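Local atomic coordinates of putative MAR1 (Leishmania donovani, PDB entry 1X9G), a protein that is of unknown function, although it was named a putative ribonuclease and belongs to the isochorismatase superfamily of alpha/beta proteins. Residues V107-V112 / N132-L137; K18-F23 / N59-V64. All blocks are in the same frame, centred on the assembly; numbering follows the deposited sequence.

Contact 1: V107-V112 / N132-L137; sequences VDNAVV and NKRVFL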
# COMPACT_ATOMS: atom_id res chain seq x y z
N VAL A 107 22.32 -16.32 13.50
CA VAL A 107 21.80 -16.07 12.15
C VAL A 107 21.28 -14.66 12.13
O VAL A 107 20.62 -14.24 13.08
CB VAL A 107 20.74 -17.16 11.70
CG1 VAL A 107 19.90 -16.72 10.47
CG2 VAL A 107 21.44 -18.50 11.35
N ASP A 108 21.62 -13.90 11.08
CA ASP A 108 21.19 -12.49 10.96
C ASP A 108 19.92 -12.28 10.15
O ASP A 108 19.13 -11.36 10.44
CB ASP A 108 22.31 -11.67 10.36
CG ASP A 108 23.54 -11.71 11.22
OD1 ASP A 108 24.45 -12.54 10.97
OD2 ASP A 108 23.57 -10.94 12.19
N ASN A 109 19.74 -13.14 9.13
CA ASN A 109 18.68 -13.01 8.14
C ASN A 109 17.90 -14.29 7.97
O ASN A 109 18.48 -15.36 7.93
CB ASN A 109 19.27 -12.66 6.78
CG ASN A 109 20.36 -11.64 6.87
OD1 ASN A 109 21.52 -12.00 6.93
ND2 ASN A 109 20.00 -10.38 6.91
N ALA A 110 16.59 -14.19 7.84
CA ALA A 110 15.77 -15.33 7.55
C ALA A 110 15.00 -15.07 6.28
O ALA A 110 14.38 -14.02 6.14
CB ALA A 110 14.82 -15.60 8.69
N VAL A 111 15.08 -16.01 5.35
CA VAL A 111 14.34 -16.05 4.12
C VAL A 111 13.25 -17.09 4.36
O VAL A 111 13.53 -18.31 4.50
CB VAL A 111 15.25 -16.49 2.97
CG1 VAL A 111 14.47 -16.71 1.66
CG2 VAL A 111 16.44 -15.55 2.79
N VAL A 112 11.99 -16.64 4.40
CA VAL A 112 10.87 -17.45 4.87
C VAL A 112 9.95 -17.74 3.71
O VAL A 112 9.59 -16.85 2.98
CB VAL A 112 10.14 -16.76 6.01
CG1 VAL A 112 9.00 -17.61 6.51
CG2 VAL A 112 11.07 -16.52 7.14
N ASN A 132 14.81 -9.79 16.50
CA ASN A 132 15.71 -8.90 15.75
C ASN A 132 16.37 -9.48 14.51
O ASN A 132 17.43 -9.01 14.12
CB ASN A 132 16.80 -8.27 16.63
CG ASN A 132 16.25 -7.58 17.85
OD1 ASN A 132 15.31 -6.76 17.79
ND2 ASN A 132 16.85 -7.89 18.98
N LYS A 133 15.78 -10.49 13.87
CA LYS A 133 16.35 -10.92 12.60
C LYS A 133 15.77 -10.08 11.45
O LYS A 133 14.66 -9.55 11.59
CB LYS A 133 16.15 -12.42 12.39
CG LYS A 133 17.21 -13.24 13.11
CD LYS A 133 16.85 -13.50 14.59
CE LYS A 133 17.62 -14.69 15.14
NZ LYS A 133 18.98 -14.32 15.63
N ARG A 134 16.51 -9.91 10.35
CA ARG A 134 15.86 -9.31 9.18
C ARG A 134 15.12 -10.42 8.46
O ARG A 134 15.68 -11.51 8.24
CB ARG A 134 16.81 -8.59 8.22
CG ARG A 134 18.07 -8.03 8.82
CD ARG A 134 18.36 -6.59 8.50
NE ARG A 134 17.83 -6.07 7.24
CZ ARG A 134 18.57 -5.79 6.15
NH1 ARG A 134 19.88 -6.02 6.15
NH2 ARG A 134 17.97 -5.30 5.07
N VAL A 135 13.86 -10.18 8.11
CA VAL A 135 13.15 -11.17 7.34
C VAL A 135 12.84 -10.80 5.88
O VAL A 135 12.50 -9.66 5.56
CB VAL A 135 12.03 -11.95 8.16
CG1 VAL A 135 11.86 -11.45 9.56
CG2 VAL A 135 10.75 -12.12 7.40
N PHE A 136 13.06 -11.78 4.99
CA PHE A 136 12.93 -11.62 3.54
C PHE A 136 12.09 -12.72 3.01
O PHE A 136 12.30 -13.89 3.35
CB PHE A 136 14.30 -11.67 2.86
CG PHE A 136 15.27 -10.68 3.41
CD1 PHE A 136 16.02 -11.00 4.54
CD2 PHE A 136 15.41 -9.41 2.82
CE1 PHE A 136 16.93 -10.06 5.07
CE2 PHE A 136 16.28 -8.47 3.34
CZ PHE A 136 17.05 -8.80 4.45
N LEU A 137 11.12 -12.37 2.17
CA LEU A 137 10.08 -13.31 1.83
C LEU A 137 9.90 -13.31 0.33
O LEU A 137 9.62 -12.30 -0.24
CB LEU A 137 8.76 -12.91 2.55
CG LEU A 137 8.78 -12.95 4.09
CD1 LEU A 137 8.26 -11.71 4.66
CD2 LEU A 137 7.97 -14.16 4.61
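Strands 109-112 and 134-137 run parallel, their short axes 4.7 Å apart at closest and inclined by 24°, and backbone hydrogen bonds join them from R134 N to D108 O as far as V112 N to F136 O. A110 takes both of its bonds from this neighbour: its N reaches R134 O at 2.9 Å, and its O receives F136 N at 2.8 Å. Just ahead of the strand, K133 bends at chi2 (85°) and again at chi4 (85°), which curls the chain around V107 O and brings NZ to it at 3.0 Å, in the carbonyl plane; NZ also bonds to L104 O. The pairing belongs to a right-handed beta-alpha-beta crossover whose helix, 117-130, packs on V112 and V135. On the sheet face carrying N109, V111, R134 and F136, F136 CE1 lies 3.9 Å from N109 CB. Two residues back on the same strand as F136, R134 sets one face of its guanidinium over F136 CZ, 3.6 Å from the plane and off-centre, while R134 NH2 bonds to L12 O. Further along, L137 runs alongside V112, and its CD2 packs 3.7 Å from V112 CB.

Contact 2: K18-F23 / N59-V64; sequences KGKTAF and NTKYIV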
# COMPACT_ATOMS: atom_id res chain seq x y z
N LYS A 18 28.41 -11.84 4.11
CA LYS A 18 28.26 -11.00 5.30
C LYS A 18 27.21 -11.65 6.25
O LYS A 18 26.00 -11.59 6.00
CB LYS A 18 27.86 -9.58 4.87
CG LYS A 18 27.79 -8.51 6.01
CD LYS A 18 27.31 -7.11 5.51
CE LYS A 18 26.58 -6.28 6.63
NZ LYS A 18 25.13 -6.69 6.98
N GLY A 19 27.69 -12.31 7.30
CA GLY A 19 26.81 -12.95 8.30
C GLY A 19 26.28 -14.31 7.90
O GLY A 19 26.93 -15.03 7.16
N LYS A 20 25.12 -14.67 8.44
CA LYS A 20 24.45 -15.94 8.15
C LYS A 20 22.99 -15.71 7.81
O LYS A 20 22.36 -14.78 8.32
CB LYS A 20 24.52 -16.93 9.34
CG LYS A 20 25.89 -17.16 9.96
CD LYS A 20 25.92 -18.44 10.79
CE LYS A 20 27.35 -19.07 10.88
NZ LYS A 20 27.57 -20.28 9.98
N THR A 21 22.44 -16.58 6.97
CA THR A 21 21.06 -16.56 6.53
C THR A 21 20.46 -17.95 6.70
O THR A 21 21.02 -18.92 6.20
CB THR A 21 20.98 -16.26 5.03
OG1 THR A 21 21.41 -14.91 4.78
CG2 THR A 21 19.53 -16.47 4.50
N ALA A 22 19.32 -18.04 7.38
CA ALA A 22 18.53 -19.28 7.36
C ALA A 22 17.46 -19.23 6.28
O ALA A 22 16.69 -18.24 6.18
CB ALA A 22 17.90 -19.61 8.76
N PHE A 23 17.46 -20.26 5.44
CA PHE A 23 16.33 -20.61 4.62
C PHE A 23 15.36 -21.45 5.45
O PHE A 23 15.72 -22.46 6.04
CB PHE A 23 16.77 -21.33 3.35
CG PHE A 23 17.78 -20.54 2.52
CD1 PHE A 23 18.97 -21.11 2.12
CD2 PHE A 23 17.52 -19.21 2.14
CE1 PHE A 23 19.92 -20.38 1.35
CE2 PHE A 23 18.46 -18.48 1.38
CZ PHE A 23 19.67 -19.08 0.98
N ASN A 59 27.65 -20.28 4.91
CA ASN A 59 26.95 -19.01 5.18
C ASN A 59 25.43 -19.11 5.34
O ASN A 59 24.79 -18.12 5.69
CB ASN A 59 27.23 -18.03 4.05
CG ASN A 59 28.55 -17.38 4.19
OD1 ASN A 59 28.68 -16.36 4.89
ND2 ASN A 59 29.56 -17.96 3.54
N THR A 60 24.87 -20.28 5.06
CA THR A 60 23.44 -20.46 5.06
C THR A 60 23.06 -21.82 5.63
O THR A 60 23.62 -22.84 5.23
CB THR A 60 22.84 -20.33 3.63
OG1 THR A 60 23.30 -21.41 2.82
CG2 THR A 60 23.26 -19.05 2.97
N LYS A 61 22.13 -21.83 6.58
CA LYS A 61 21.45 -23.05 7.02
C LYS A 61 20.12 -23.23 6.27
O LYS A 61 19.56 -22.26 5.73
CB LYS A 61 21.15 -22.97 8.53
CG LYS A 61 22.35 -22.46 9.35
CD LYS A 61 21.75 -22.21 10.89
CE LYS A 61 23.25 -21.72 11.61
NZ LYS A 61 22.88 -21.46 13.08
N TYR A 62 19.62 -24.46 6.26
CA TYR A 62 18.33 -24.74 5.62
C TYR A 62 17.44 -25.53 6.59
O TYR A 62 17.86 -26.53 7.17
CB TYR A 62 18.57 -25.50 4.33
CG TYR A 62 17.40 -25.53 3.38
CD1 TYR A 62 17.40 -24.72 2.23
CD2 TYR A 62 16.29 -26.37 3.62
CE1 TYR A 62 16.33 -24.73 1.35
CE2 TYR A 62 15.21 -26.40 2.74
CZ TYR A 62 15.25 -25.58 1.61
OH TYR A 62 14.21 -25.61 0.73
N ILE A 63 16.20 -25.08 6.76
CA ILE A 63 15.36 -25.56 7.85
C ILE A 63 13.94 -25.91 7.33
O ILE A 63 13.33 -25.14 6.60
CB ILE A 63 15.34 -24.53 9.04
CG1 ILE A 63 16.77 -24.22 9.50
CG2 ILE A 63 14.44 -24.98 10.22
CD1 ILE A 63 16.85 -23.09 10.53
N VAL A 64 13.45 -27.09 7.68
CA VAL A 64 12.16 -27.57 7.23
C VAL A 64 11.41 -27.78 8.51
O VAL A 64 11.89 -28.46 9.41
CB VAL A 64 12.30 -28.94 6.51
CG1 VAL A 64 10.97 -29.52 6.12
CG2 VAL A 64 13.25 -28.83 5.29
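T60 OG1 is gripped by two hydrogen-bond partners, H53 ND1 and V56 O, and across the contact it comes 3.8 Å from F23 CE1. In the parallel ladder beside it, F23 O accepts I63 N at 2.8 Å, the shortest polar bond between 18-23 and 59-64, though its N-H...O angle is a bent 137°. The same residue's N gives a straighter bond to K61 O at 2.9 Å, the donor lying 24° off the carbonyl plane. T21 N to N59 O opens the ladder, and K61 N to T21 O is a weak rung. On the face with T21, T60 and Y62, the phenyl group of F23 does most of the side-chain packing. With CG beside its own backbone N (chi1 -56°), the ring leans back along the neighbouring strand, and CE1 comes 3.7 Å from T60 CB. F23 CB meets Y62 CD1 at 3.6 Å, and these two side chains cross at about a right angle. L49, L52 and H53 of helix 39-55 pack on F23; A46 O of that helix bonds to Y62 OH. On the opposite face, A22 CB touches I63 CD1. K61 NZ forms a salt bridge with D106 and a hydrogen bond to L103 O; K20 packs on D106 as well, so the one carboxylate probably helps to balance both ammonium groups, 5.7 Å apart at K20 NZ and K61 NZ.

Contact 2 comes first along the chain and closes before contact 1 opens; their centres lie about 9 Å apart. Each joins two neighbouring strands of one beta-alpha-beta unit, through helix 39-55 in contact 2 and helix 117-130 in contact 1. The two units meet where strands 21-26 and 109-115 run side by side: A22 N lies 2.9 Å from N109 O, and V111 N 2.9 Å from A22 O, both probable hydrogen bonds. Together they supply the four inner strands of the six-stranded parallel sheet, with 86-90 and 164-167 outermost. Successive strands are added outward on one side and then, after the chain crosses back past strand 21-26, on the other (order 3-2-1-4-5-6), as in Rossmann-like folds.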